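Local atomic coordinates of hydrogenase maturation factor (Thermoanaerobacter tengcongensis, PDB entry 3VTH), a protein that probably uses ATP and carbamoyl phosphate to carbamoylate the thiol of the C-terminal cysteine of HypE, a step in the maturation of [NiFe]-hydrogenases. Residues G407-T412 with L615-A620; S703-Y708 with P731-G736; G428-E433 with N437-Q442. One frame throughout, in Å; residues are numbered along the deposited sequence.

Interaction 1 (G407-T412 with L615-A620). With AP2 (phosphomethylphosphonic acid adenosyl ester), chain H.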
loop_
_atom_site.group_PDB
_atom_site.type_symbol
_atom_site.label_atom_id
_atom_site.label_comp_id
_atom_site.label_asym_id
_atom_site.label_seq_id
_atom_site.Cartn_x
_atom_site.Cartn_y
_atom_site.Cartn_z
ATOM N N GLY A 407 12.450 2.458 -5.605
ATOM C CA GLY A 407 12.820 1.931 -6.915
ATOM C C GLY A 407 12.149 2.699 -8.047
ATOM O O GLY A 407 12.039 3.928 -8.003
ATOM N N PHE A 408 11.692 1.960 -9.046
ATOM C CA PHE A 408 11.056 2.510 -10.239
ATOM C C PHE A 408 9.549 2.181 -10.233
ATOM O O PHE A 408 8.725 3.092 -10.131
ATOM C CB PHE A 408 11.785 2.018 -11.517
ATOM C CG PHE A 408 10.927 2.012 -12.773
ATOM C CD1 PHE A 408 10.837 0.863 -13.550
ATOM C CD2 PHE A 408 10.203 3.134 -13.164
ATOM C CE1 PHE A 408 10.050 0.832 -14.716
ATOM C CE2 PHE A 408 9.414 3.113 -14.313
ATOM C CZ PHE A 408 9.339 1.958 -15.098
ATOM N N TYR A 409 9.196 0.902 -10.336
ATOM C CA TYR A 409 7.787 0.508 -10.290
ATOM C C TYR A 409 7.199 0.759 -8.917
ATOM O O TYR A 409 7.868 0.523 -7.900
ATOM C CB TYR A 409 7.620 -0.983 -10.583
ATOM C CG TYR A 409 7.975 -1.389 -11.990
ATOM C CD1 TYR A 409 7.135 -1.076 -13.062
ATOM C CD2 TYR A 409 9.149 -2.100 -12.248
ATOM C CE1 TYR A 409 7.456 -1.465 -14.378
ATOM C CE2 TYR A 409 9.480 -2.502 -13.556
ATOM C CZ TYR A 409 8.628 -2.179 -14.608
ATOM O OH TYR A 409 8.961 -2.569 -15.886
ATOM N N LYS A 410 5.948 1.210 -8.888
ATOM C CA LYS A 410 5.187 1.277 -7.646
ATOM C C LYS A 410 5.973 2.019 -6.560
ATOM O O LYS A 410 6.019 1.607 -5.393
ATOM C CB LYS A 410 4.847 -0.144 -7.173
ATOM C CG LYS A 410 3.905 -0.938 -8.124
ATOM C CD LYS A 410 3.817 -2.399 -7.654
ATOM C CE LYS A 410 2.798 -3.254 -8.446
ATOM N NZ LYS A 410 3.047 -3.294 -9.940
ATOM N N ASN A 411 6.609 3.109 -6.951
ATOM C CA ASN A 411 7.559 3.740 -6.050
ATOM C C ASN A 411 6.959 4.190 -4.711
ATOM O O ASN A 411 5.844 4.704 -4.663
ATOM C CB ASN A 411 8.256 4.900 -6.750
ATOM C CG ASN A 411 9.184 5.670 -5.806
ATOM O OD1 ASN A 411 10.404 5.450 -5.775
ATOM N ND2 ASN A 411 8.604 6.546 -5.024
ATOM N N THR A 412 7.715 3.964 -3.630
ATOM C CA THR A 412 7.566 4.725 -2.407
ATOM C C THR A 412 8.984 5.147 -2.008
ATOM O O THR A 412 9.964 4.528 -2.436
ATOM C CB THR A 412 6.988 3.879 -1.253
ATOM O OG1 THR A 412 7.839 2.744 -1.039
ATOM C CG2 THR A 412 5.538 3.414 -1.558
ATOM N N LEU A 615 -0.513 -5.941 -21.928
ATOM C CA LEU A 615 -0.818 -4.510 -21.891
ATOM C C LEU A 615 -0.142 -3.847 -20.705
ATOM O O LEU A 615 0.128 -2.651 -20.728
ATOM C CB LEU A 615 -2.336 -4.284 -21.865
ATOM C CG LEU A 615 -3.097 -4.863 -23.077
ATOM C CD1 LEU A 615 -4.625 -4.702 -22.973
ATOM C CD2 LEU A 615 -2.589 -4.259 -24.388
ATOM N N PHE A 616 0.145 -4.639 -19.673
ATOM C CA PHE A 616 0.841 -4.153 -18.492
ATOM C C PHE A 616 1.754 -5.233 -17.934
ATOM O O PHE A 616 1.508 -6.421 -18.112
ATOM C CB PHE A 616 -0.145 -3.642 -17.420
ATOM C CG PHE A 616 -1.107 -4.696 -16.895
ATOM C CD1 PHE A 616 -2.324 -4.917 -17.518
ATOM C CD2 PHE A 616 -0.802 -5.437 -15.753
ATOM C CE1 PHE A 616 -3.215 -5.874 -17.035
ATOM C CE2 PHE A 616 -1.696 -6.404 -15.260
ATOM C CZ PHE A 616 -2.899 -6.618 -15.907
ATOM N N GLU A 617 2.813 -4.797 -17.261
ATOM C CA GLU A 617 3.820 -5.685 -16.690
ATOM C C GLU A 617 3.162 -6.626 -15.668
ATOM O O GLU A 617 2.473 -6.181 -14.762
ATOM C CB GLU A 617 4.914 -4.819 -16.035
ATOM C CG GLU A 617 6.077 -5.560 -15.366
ATOM C CD GLU A 617 7.212 -5.916 -16.321
ATOM O OE1 GLU A 617 7.029 -6.835 -17.161
ATOM O OE2 GLU A 617 8.299 -5.288 -16.215
ATOM N N GLY A 618 3.358 -7.929 -15.839
ATOM C CA GLY A 618 2.837 -8.898 -14.881
ATOM C C GLY A 618 1.487 -9.478 -15.267
ATOM O O GLY A 618 1.030 -10.439 -14.657
ATOM N N GLN A 619 0.842 -8.887 -16.270
ATOM C CA GLN A 619 -0.474 -9.350 -16.707
ATOM C C GLN A 619 -0.480 -10.845 -16.989
ATOM O O GLN A 619 -1.372 -11.564 -16.539
ATOM C CB GLN A 619 -0.958 -8.581 -17.937
ATOM C CG GLN A 619 -2.308 -9.076 -18.490
ATOM C CD GLN A 619 -2.821 -8.255 -19.656
ATOM O OE1 GLN A 619 -4.031 -8.192 -19.900
ATOM N NE2 GLN A 619 -1.916 -7.648 -20.398
ATOM N N ALA A 620 0.526 -11.307 -17.725
ATOM C CA ALA A 620 0.573 -12.709 -18.125
ATOM C C ALA A 620 0.763 -13.600 -16.897
ATOM O O ALA A 620 0.173 -14.659 -16.809
ATOM C CB ALA A 620 1.687 -12.949 -19.155
HETATM P PB AP2 H . 10.714 -5.526 -10.384
HETATM O O1B AP2 H . 10.415 -6.822 -11.094
HETATM O O2B AP2 H . 11.600 -5.611 -9.180
HETATM O O3B AP2 H . 11.061 -4.421 -11.351
HETATM C C3A AP2 H . 9.084 -5.047 -9.752
HETATM P PA AP2 H . 8.409 -6.127 -8.457
HETATM O O1A AP2 H . 7.208 -5.309 -8.005
HETATM O O2A AP2 H . 9.394 -6.633 -7.431
HETATM O "O5'" AP2 H . 7.912 -7.448 -9.249
HETATM C "C5'" AP2 H . 6.788 -7.315 -10.112
HETATM C "C4'" AP2 H . 6.794 -8.559 -10.970
HETATM O "O4'" AP2 H . 6.368 -9.679 -10.193
HETATM C "C3'" AP2 H . 5.810 -8.479 -12.120
HETATM O "O3'" AP2 H . 6.345 -7.702 -13.196
HETATM C "C2'" AP2 H . 5.652 -9.953 -12.438
HETATM O "O2'" AP2 H . 6.766 -10.319 -13.262
HETATM C "C1'" AP2 H . 5.736 -10.627 -11.062
HETATM N N9 AP2 H . 4.340 -10.950 -10.647
HETATM C C8 AP2 H . 3.331 -10.084 -10.383
HETATM N N7 AP2 H . 2.174 -10.735 -10.085
HETATM C C5 AP2 H . 2.433 -12.055 -10.151
HETATM C C6 AP2 H . 1.661 -13.308 -9.957
HETATM N N6 AP2 H . 0.349 -13.281 -9.609
HETATM N N1 AP2 H . 2.319 -14.485 -10.145
HETATM C C2 AP2 H . 3.629 -14.542 -10.470
HETATM N N3 AP2 H . 4.384 -13.441 -10.675
HETATM C C4 AP2 H . 3.850 -12.196 -10.532
#
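Y409 and E617 meet in a small polar surface contact across the nucleotide cleft of the Kae1-like module, whose family belongs to the actin-type ATPases. Y409 comes from the loop between strands 402-404 and 414-417, and E617 from the turn that leads into helix 619-626; both line the pocket of the bound ADP analogue AP2. The phenol suits this place because it is long enough to span the gap and ends in a polar atom: Y409 OH lies 2.8 Å from E617 OE2. The two side chains cross at about a right angle, the carboxylate plane turned 60° from that of the ring. With E617 CG anti to the backbone N, that carbon comes to 3.1 Å from AP2 O3', and the bend at chi2 (86°) then turns the carboxylate toward the phenol. The other carboxylate oxygen, OE1, makes a long, weak ion pair with R599.

Each segment is folded as a type II beta turn. In F408-N411, Y409 and K410 form the corner, and K410 N is held by a hydrogen bond to D429 OD1. In F616-Q619, Q619 N donates to F616 O at 3.1 Å. G618 fills the turn position with a positive phi of 95°, a natural place for glycine, and occupies the N-cap position of helix 619-626 while its CA passes 3.9 Å from AP2 C2'. One face of the Y409 ring carries F408 CE1 near its rim; at the edge of the ring, close to its plane, AP2 O3B approaches CD2 to 3.1 Å.

Interaction 2 (S703-Y708 with P731-G736). With FE (Fe (III) ion), chain I; AP2 (phosphomethylphosphonic acid adenosyl ester), chain H.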
loop_
_atom_site.group_PDB
_atom_site.type_symbol
_atom_site.label_atom_id
_atom_site.label_comp_id
_atom_site.label_asym_id
_atom_site.label_seq_id
_atom_site.Cartn_x
_atom_site.Cartn_y
_atom_site.Cartn_z
ATOM N N SER A 703 7.047 -11.436 -7.285
ATOM C CA SER A 703 6.462 -12.755 -7.625
ATOM C C SER A 703 5.653 -13.321 -6.448
ATOM O O SER A 703 4.760 -14.131 -6.634
ATOM C CB SER A 703 7.530 -13.779 -8.039
ATOM O OG SER A 703 8.277 -13.365 -9.167
ATOM N N PHE A 704 5.959 -12.890 -5.226
ATOM C CA PHE A 704 5.178 -13.374 -4.079
ATOM C C PHE A 704 3.813 -12.704 -3.867
ATOM O O PHE A 704 3.080 -13.043 -2.935
ATOM C CB PHE A 704 6.038 -13.456 -2.822
ATOM C CG PHE A 704 7.004 -14.586 -2.862
ATOM C CD1 PHE A 704 6.539 -15.907 -2.801
ATOM C CD2 PHE A 704 8.364 -14.358 -3.023
ATOM C CE1 PHE A 704 7.435 -16.991 -2.851
ATOM C CE2 PHE A 704 9.265 -15.432 -3.089
ATOM C CZ PHE A 704 8.807 -16.746 -3.012
ATOM N N GLN A 705 3.447 -11.815 -4.782
ATOM C CA GLN A 705 2.044 -11.441 -4.960
ATOM C C GLN A 705 1.187 -12.619 -5.451
ATOM O O GLN A 705 -0.040 -12.593 -5.337
ATOM C CB GLN A 705 1.924 -10.286 -5.946
ATOM C CG GLN A 705 2.523 -8.968 -5.425
ATOM C CD GLN A 705 2.629 -7.940 -6.517
ATOM O OE1 GLN A 705 3.388 -8.114 -7.482
ATOM N NE2 GLN A 705 1.877 -6.861 -6.383
ATOM N N ASN A 706 1.838 -13.644 -5.989
ATOM C CA ASN A 706 1.157 -14.884 -6.370
ATOM C C ASN A 706 0.733 -15.602 -5.083
ATOM O O ASN A 706 1.594 -16.026 -4.285
ATOM C CB ASN A 706 2.123 -15.742 -7.199
ATOM C CG ASN A 706 1.473 -16.975 -7.784
ATOM O OD1 ASN A 706 0.923 -17.801 -7.066
ATOM N ND2 ASN A 706 1.532 -17.099 -9.103
ATOM N N ARG A 707 -0.580 -15.706 -4.866
ATOM C CA ARG A 707 -1.124 -16.259 -3.622
ATOM C C ARG A 707 -0.691 -17.722 -3.388
ATOM O O ARG A 707 -0.376 -18.121 -2.268
ATOM C CB ARG A 707 -2.662 -16.169 -3.609
ATOM C CG ARG A 707 -3.215 -14.742 -3.657
ATOM C CD ARG A 707 -4.751 -14.731 -3.778
ATOM N NE ARG A 707 -5.354 -15.476 -2.671
ATOM C CZ ARG A 707 -5.762 -14.932 -1.520
ATOM N NH1 ARG A 707 -5.656 -13.623 -1.309
ATOM N NH2 ARG A 707 -6.274 -15.710 -0.571
ATOM N N TYR A 708 -0.682 -18.497 -4.465
ATOM C CA TYR A 708 -0.353 -19.904 -4.423
ATOM C C TYR A 708 1.123 -20.129 -4.079
ATOM O O TYR A 708 1.429 -20.871 -3.139
ATOM C CB TYR A 708 -0.716 -20.552 -5.756
ATOM C CG TYR A 708 -0.648 -22.061 -5.743
ATOM C CD1 TYR A 708 -1.709 -22.826 -5.235
ATOM C CD2 TYR A 708 0.465 -22.723 -6.255
ATOM C CE1 TYR A 708 -1.652 -24.225 -5.226
ATOM C CE2 TYR A 708 0.533 -24.114 -6.260
ATOM C CZ TYR A 708 -0.528 -24.856 -5.733
ATOM O OH TYR A 708 -0.443 -26.230 -5.759
ATOM N N PRO A 731 4.383 -3.841 0.891
ATOM C CA PRO A 731 4.267 -4.868 -0.149
ATOM C C PRO A 731 5.569 -5.674 -0.361
ATOM O O PRO A 731 6.670 -5.185 -0.060
ATOM C CB PRO A 731 3.939 -4.055 -1.412
ATOM C CG PRO A 731 3.327 -2.747 -0.882
ATOM C CD PRO A 731 4.183 -2.486 0.336
ATOM N N CYS A 732 5.416 -6.909 -0.854
ATOM C CA CYS A 732 6.554 -7.685 -1.311
ATOM C C CYS A 732 6.961 -7.198 -2.703
ATOM O O CYS A 732 8.050 -7.507 -3.173
ATOM C CB CYS A 732 6.237 -9.199 -1.320
ATOM S SG CYS A 732 4.881 -9.668 -2.440
ATOM N N ASN A 733 6.087 -6.426 -3.354
ATOM C CA ASN A 733 6.457 -5.779 -4.627
ATOM C C ASN A 733 7.333 -4.542 -4.387
ATOM O O ASN A 733 7.691 -4.257 -3.248
ATOM C CB ASN A 733 5.228 -5.468 -5.494
ATOM C CG ASN A 733 4.301 -4.424 -4.860
ATOM O OD1 ASN A 733 4.747 -3.367 -4.385
ATOM N ND2 ASN A 733 3.003 -4.714 -4.868
ATOM N N ASP A 734 7.678 -3.818 -5.448
ATOM C CA ASP A 734 8.630 -2.708 -5.310
ATOM C C ASP A 734 8.183 -1.545 -4.425
ATOM O O ASP A 734 9.003 -0.696 -4.062
ATOM C CB ASP A 734 9.088 -2.202 -6.683
ATOM C CG ASP A 734 10.124 -3.120 -7.322
ATOM O OD1 ASP A 734 10.436 -4.172 -6.730
ATOM O OD2 ASP A 734 10.643 -2.781 -8.407
ATOM N N GLY A 735 6.889 -1.512 -4.106
ATOM C CA GLY A 735 6.341 -0.589 -3.084
ATOM C C GLY A 735 7.022 -0.741 -1.735
ATOM O O GLY A 735 7.056 0.202 -0.953
ATOM N N GLY A 736 7.577 -1.919 -1.461
ATOM C CA GLY A 736 8.252 -2.153 -0.170
ATOM C C GLY A 736 9.761 -1.891 -0.162
ATOM O O GLY A 736 10.367 -1.850 0.896
HETATM FE FE FE I . 11.524 -6.029 -7.270
HETATM P PB AP2 H . 10.714 -5.526 -10.384
HETATM O O1B AP2 H . 10.415 -6.822 -11.094
HETATM O O2B AP2 H . 11.600 -5.611 -9.180
HETATM O O3B AP2 H . 11.061 -4.421 -11.351
HETATM C C3A AP2 H . 9.084 -5.047 -9.752
HETATM P PA AP2 H . 8.409 -6.127 -8.457
HETATM O O1A AP2 H . 7.208 -5.309 -8.005
HETATM O O2A AP2 H . 9.394 -6.633 -7.431
HETATM O "O5'" AP2 H . 7.912 -7.448 -9.249
HETATM C "C5'" AP2 H . 6.788 -7.315 -10.112
HETATM C "C4'" AP2 H . 6.794 -8.559 -10.970
HETATM O "O4'" AP2 H . 6.368 -9.679 -10.193
HETATM C "C3'" AP2 H . 5.810 -8.479 -12.120
HETATM O "O3'" AP2 H . 6.345 -7.702 -13.196
HETATM C "C2'" AP2 H . 5.652 -9.953 -12.438
HETATM O "O2'" AP2 H . 6.766 -10.319 -13.262
HETATM C "C1'" AP2 H . 5.736 -10.627 -11.062
HETATM N N9 AP2 H . 4.340 -10.950 -10.647
HETATM C C8 AP2 H . 3.331 -10.084 -10.383
HETATM N N7 AP2 H . 2.174 -10.735 -10.085
HETATM C C5 AP2 H . 2.433 -12.055 -10.151
HETATM C C6 AP2 H . 1.661 -13.308 -9.957
HETATM N N6 AP2 H . 0.349 -13.281 -9.609
HETATM N N1 AP2 H . 2.319 -14.485 -10.145
HETATM C C2 AP2 H . 3.629 -14.542 -10.470
HETATM N N3 AP2 H . 4.384 -13.441 -10.675
HETATM C C4 AP2 H . 3.850 -12.196 -10.532
#
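F704 and C732 bring the two backbones to 6.5 Å, CA to CA, where the 3-10 turn 703-705 passes the loop 731-736. The thiol fills the junction: SG of C732, placed between its own backbone N and carbonyl carbon (chi1 62°), rests 3.5 Å from both F704 C and Q705 N, with F704 CB at 4.0 Å. Cysteine suits the place because its side chain is short and ends in one polarisable atom that can lie against the peptide. Beside it, the Q705 chain extends toward N733, and their amide planes stand 72° apart; N733 ND2 donates to I381 O. At its other end, OD1 of N733 closes an Asx turn by accepting G735 N at 2.8 Å, in the carbonyl plane. This is consistent with a defined backbone at D734, whose N donates to AP2 O1A at 3.0 Å and whose OD1 binds iron at 2.2 Å. H483, H487, D507 and two AP2 oxygens complete the metal site. On the opposing segment, N706 N-caps helix 707-719 through OD1, while ND2 donates to the adenine N1 (2.9 Å, 151°), so one short amide serves both helix and base. The contact thus joins adenine-side and phosphate-side loops of this actin-type ATPase pocket. The F704 ring packs on I504 of strand 501-507 and on L710 and L713 of helix 707-719.

Interaction 3 (G428-E433 with N437-Q442)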
loop_
_atom_site.group_PDB
_atom_site.type_symbol
_atom_site.label_atom_id
_atom_site.label_comp_id
_atom_site.label_asym_id
_atom_site.label_seq_id
_atom_site.Cartn_x
_atom_site.Cartn_y
_atom_site.Cartn_z
ATOM N N GLY A 428 3.784 5.802 -7.321
ATOM C CA GLY A 428 3.465 5.281 -8.669
ATOM C C GLY A 428 4.744 4.941 -9.427
ATOM O O GLY A 428 5.837 5.101 -8.902
ATOM N N ASP A 429 4.607 4.471 -10.662
ATOM C CA ASP A 429 5.762 4.153 -11.505
ATOM C C ASP A 429 6.500 5.450 -11.838
ATOM O O ASP A 429 5.909 6.354 -12.411
ATOM C CB ASP A 429 5.292 3.458 -12.804
ATOM C CG ASP A 429 4.681 2.081 -12.551
ATOM O OD1 ASP A 429 4.721 1.559 -11.402
ATOM O OD2 ASP A 429 4.157 1.494 -13.521
ATOM N N LEU A 430 7.777 5.559 -11.464
ATOM C CA LEU A 430 8.534 6.782 -11.740
ATOM C C LEU A 430 9.049 6.777 -13.165
ATOM O O LEU A 430 10.236 6.615 -13.396
ATOM C CB LEU A 430 9.704 6.954 -10.775
ATOM C CG LEU A 430 9.356 7.317 -9.346
ATOM C CD1 LEU A 430 10.579 7.934 -8.665
ATOM C CD2 LEU A 430 8.185 8.308 -9.328
ATOM N N ASP A 431 8.140 7.007 -14.096
ATOM C CA ASP A 431 8.289 6.634 -15.496
ATOM C C ASP A 431 8.246 7.875 -16.378
ATOM O O ASP A 431 8.540 7.813 -17.566
ATOM C CB ASP A 431 7.098 5.742 -15.855
ATOM C CG ASP A 431 7.400 4.760 -16.961
ATOM O OD1 ASP A 431 6.437 4.091 -17.417
ATOM O OD2 ASP A 431 8.574 4.646 -17.388
ATOM N N ASN A 432 7.861 9.001 -15.794
ATOM C CA ASN A 432 7.672 10.226 -16.558
ATOM C C ASN A 432 7.812 11.440 -15.660
ATOM O O ASN A 432 7.861 11.315 -14.427
ATOM C CB ASN A 432 6.294 10.220 -17.234
ATOM C CG ASN A 432 5.164 9.952 -16.244
ATOM O OD1 ASN A 432 4.774 8.810 -16.029
ATOM N ND2 ASN A 432 4.662 11.002 -15.624
ATOM N N GLU A 433 7.848 12.602 -16.303
ATOM C CA GLU A 433 8.096 13.885 -15.676
ATOM C C GLU A 433 7.036 14.261 -14.632
ATOM O O GLU A 433 7.360 14.842 -13.598
ATOM C CB GLU A 433 8.155 14.964 -16.760
ATOM C CG GLU A 433 8.872 16.239 -16.353
ATOM C CD GLU A 433 8.979 17.240 -17.496
ATOM O OE1 GLU A 433 8.948 16.820 -18.673
ATOM O OE2 GLU A 433 9.095 18.453 -17.214
ATOM N N ASN A 437 7.788 14.824 -10.785
ATOM C CA ASN A 437 7.494 16.101 -10.111
ATOM C C ASN A 437 6.706 15.896 -8.821
ATOM O O ASN A 437 6.985 16.531 -7.803
ATOM C CB ASN A 437 6.731 17.068 -11.027
ATOM C CG ASN A 437 7.582 17.609 -12.152
ATOM O OD1 ASN A 437 7.057 18.180 -13.112
ATOM N ND2 ASN A 437 8.900 17.441 -12.050
ATOM N N TYR A 438 5.727 15.002 -8.889
ATOM C CA TYR A 438 4.895 14.616 -7.759
ATOM C C TYR A 438 5.694 13.898 -6.658
ATOM O O TYR A 438 5.576 14.237 -5.471
ATOM C CB TYR A 438 3.759 13.750 -8.271
ATOM C CG TYR A 438 2.901 13.078 -7.227
ATOM C CD1 TYR A 438 2.618 11.719 -7.327
ATOM C CD2 TYR A 438 2.349 13.792 -6.150
ATOM C CE1 TYR A 438 1.811 11.073 -6.389
ATOM C CE2 TYR A 438 1.553 13.138 -5.183
ATOM C CZ TYR A 438 1.282 11.792 -5.319
ATOM O OH TYR A 438 0.484 11.122 -4.410
ATOM N N TYR A 439 6.504 12.924 -7.058
ATOM C CA TYR A 439 7.479 12.310 -6.162
ATOM C C TYR A 439 8.311 13.362 -5.424
ATOM O O TYR A 439 8.395 13.336 -4.208
ATOM C CB TYR A 439 8.375 11.405 -6.996
ATOM C CG TYR A 439 9.561 10.767 -6.332
ATOM C CD1 TYR A 439 10.836 11.272 -6.546
ATOM C CD2 TYR A 439 9.426 9.608 -5.573
ATOM C CE1 TYR A 439 11.962 10.650 -6.002
ATOM C CE2 TYR A 439 10.547 8.974 -5.014
ATOM C CZ TYR A 439 11.819 9.517 -5.234
ATOM O OH TYR A 439 12.957 8.926 -4.707
ATOM N N ILE A 440 8.904 14.291 -6.170
ATOM C CA ILE A 440 9.778 15.328 -5.595
ATOM C C ILE A 440 9.069 16.171 -4.554
ATOM O O ILE A 440 9.624 16.428 -3.487
ATOM C CB ILE A 440 10.393 16.258 -6.684
ATOM C CG1 ILE A 440 11.438 15.501 -7.489
ATOM C CG2 ILE A 440 11.023 17.511 -6.056
ATOM C CD1 ILE A 440 12.300 14.593 -6.660
ATOM N N GLU A 441 7.840 16.574 -4.866
ATOM C CA GLU A 441 7.025 17.395 -3.978
ATOM C C GLU A 441 6.595 16.639 -2.713
ATOM O O GLU A 441 6.479 17.234 -1.639
ATOM C CB GLU A 441 5.784 17.941 -4.709
ATOM C CG GLU A 441 4.493 17.060 -4.583
ATOM C CD GLU A 441 3.182 17.847 -4.730
ATOM O OE1 GLU A 441 3.227 19.102 -4.813
ATOM O OE2 GLU A 441 2.096 17.211 -4.762
ATOM N N GLN A 442 6.328 15.341 -2.844
ATOM C CA GLN A 442 5.974 14.538 -1.686
ATOM C C GLN A 442 7.163 14.368 -0.751
ATOM O O GLN A 442 7.001 14.413 0.467
ATOM C CB GLN A 442 5.376 13.190 -2.106
ATOM C CG GLN A 442 3.958 13.330 -2.674
ATOM C CD GLN A 442 3.036 14.152 -1.778
ATOM O OE1 GLN A 442 2.617 13.700 -0.710
ATOM N NE2 GLN A 442 2.722 15.369 -2.211
#
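L430 sets its CG opposite its carbonyl carbon (chi1 -72°) and Y439 sets its CG opposite its backbone N (chi1 173°), and these two choices bring a leucine methyl over an aromatic face. The result is a CH-pi contact between the loop 428-433 and the first turns of helix 433-449, in the Kae1-like module with its actin-type ATPase fold. L430 CD1 stands 3.6 Å from the centroid of the Y439 ring, only 8° off the normal, so the methyl lies over the centre of the ring, while CD2 rests 3.9 Å from Y439 CB. A branched side chain suits the site because one methyl can cover the ring and the other its stem. The tyrosine is buried, and its hydroxyl is satisfied by a hydrogen bond to V405 O. L430 also sits at the centre of an inverse gamma turn, closed by a weak bond from D431 N to D429 O, which swings the chain round to the N-cap residue N432. Next along, E433 and N437 lie side by side at the exposed start of the helix, carboxylate and amide planes perpendicular. They are one helical turn apart, and N437 N donates to E433 O at 2.8 Å.

How the interactions relate
Interactions 1 and 2 both touch AP2: interaction 1 at the ribose and terminal phosphoryl group, interaction 2 at the adenine, the alpha-phosphoryl oxygen O1A and, through D734, the iron. The first is a thin polar surface contact; the second is partly buried and mixes sulfur packing, amides and metal coordination. Interaction 3 lies away from the ligand and joins a buried apolar CH-pi pair to an exposed helix start. The loop 407-412 connects all three. Its T412 OG1 bonds to G735 O of interaction 2, while its K410 N and N411 N bond to D429 OD1 and G428 O of interaction 3. Interactions 2 and 3 do not touch, their nearest atoms being about 7 Å apart.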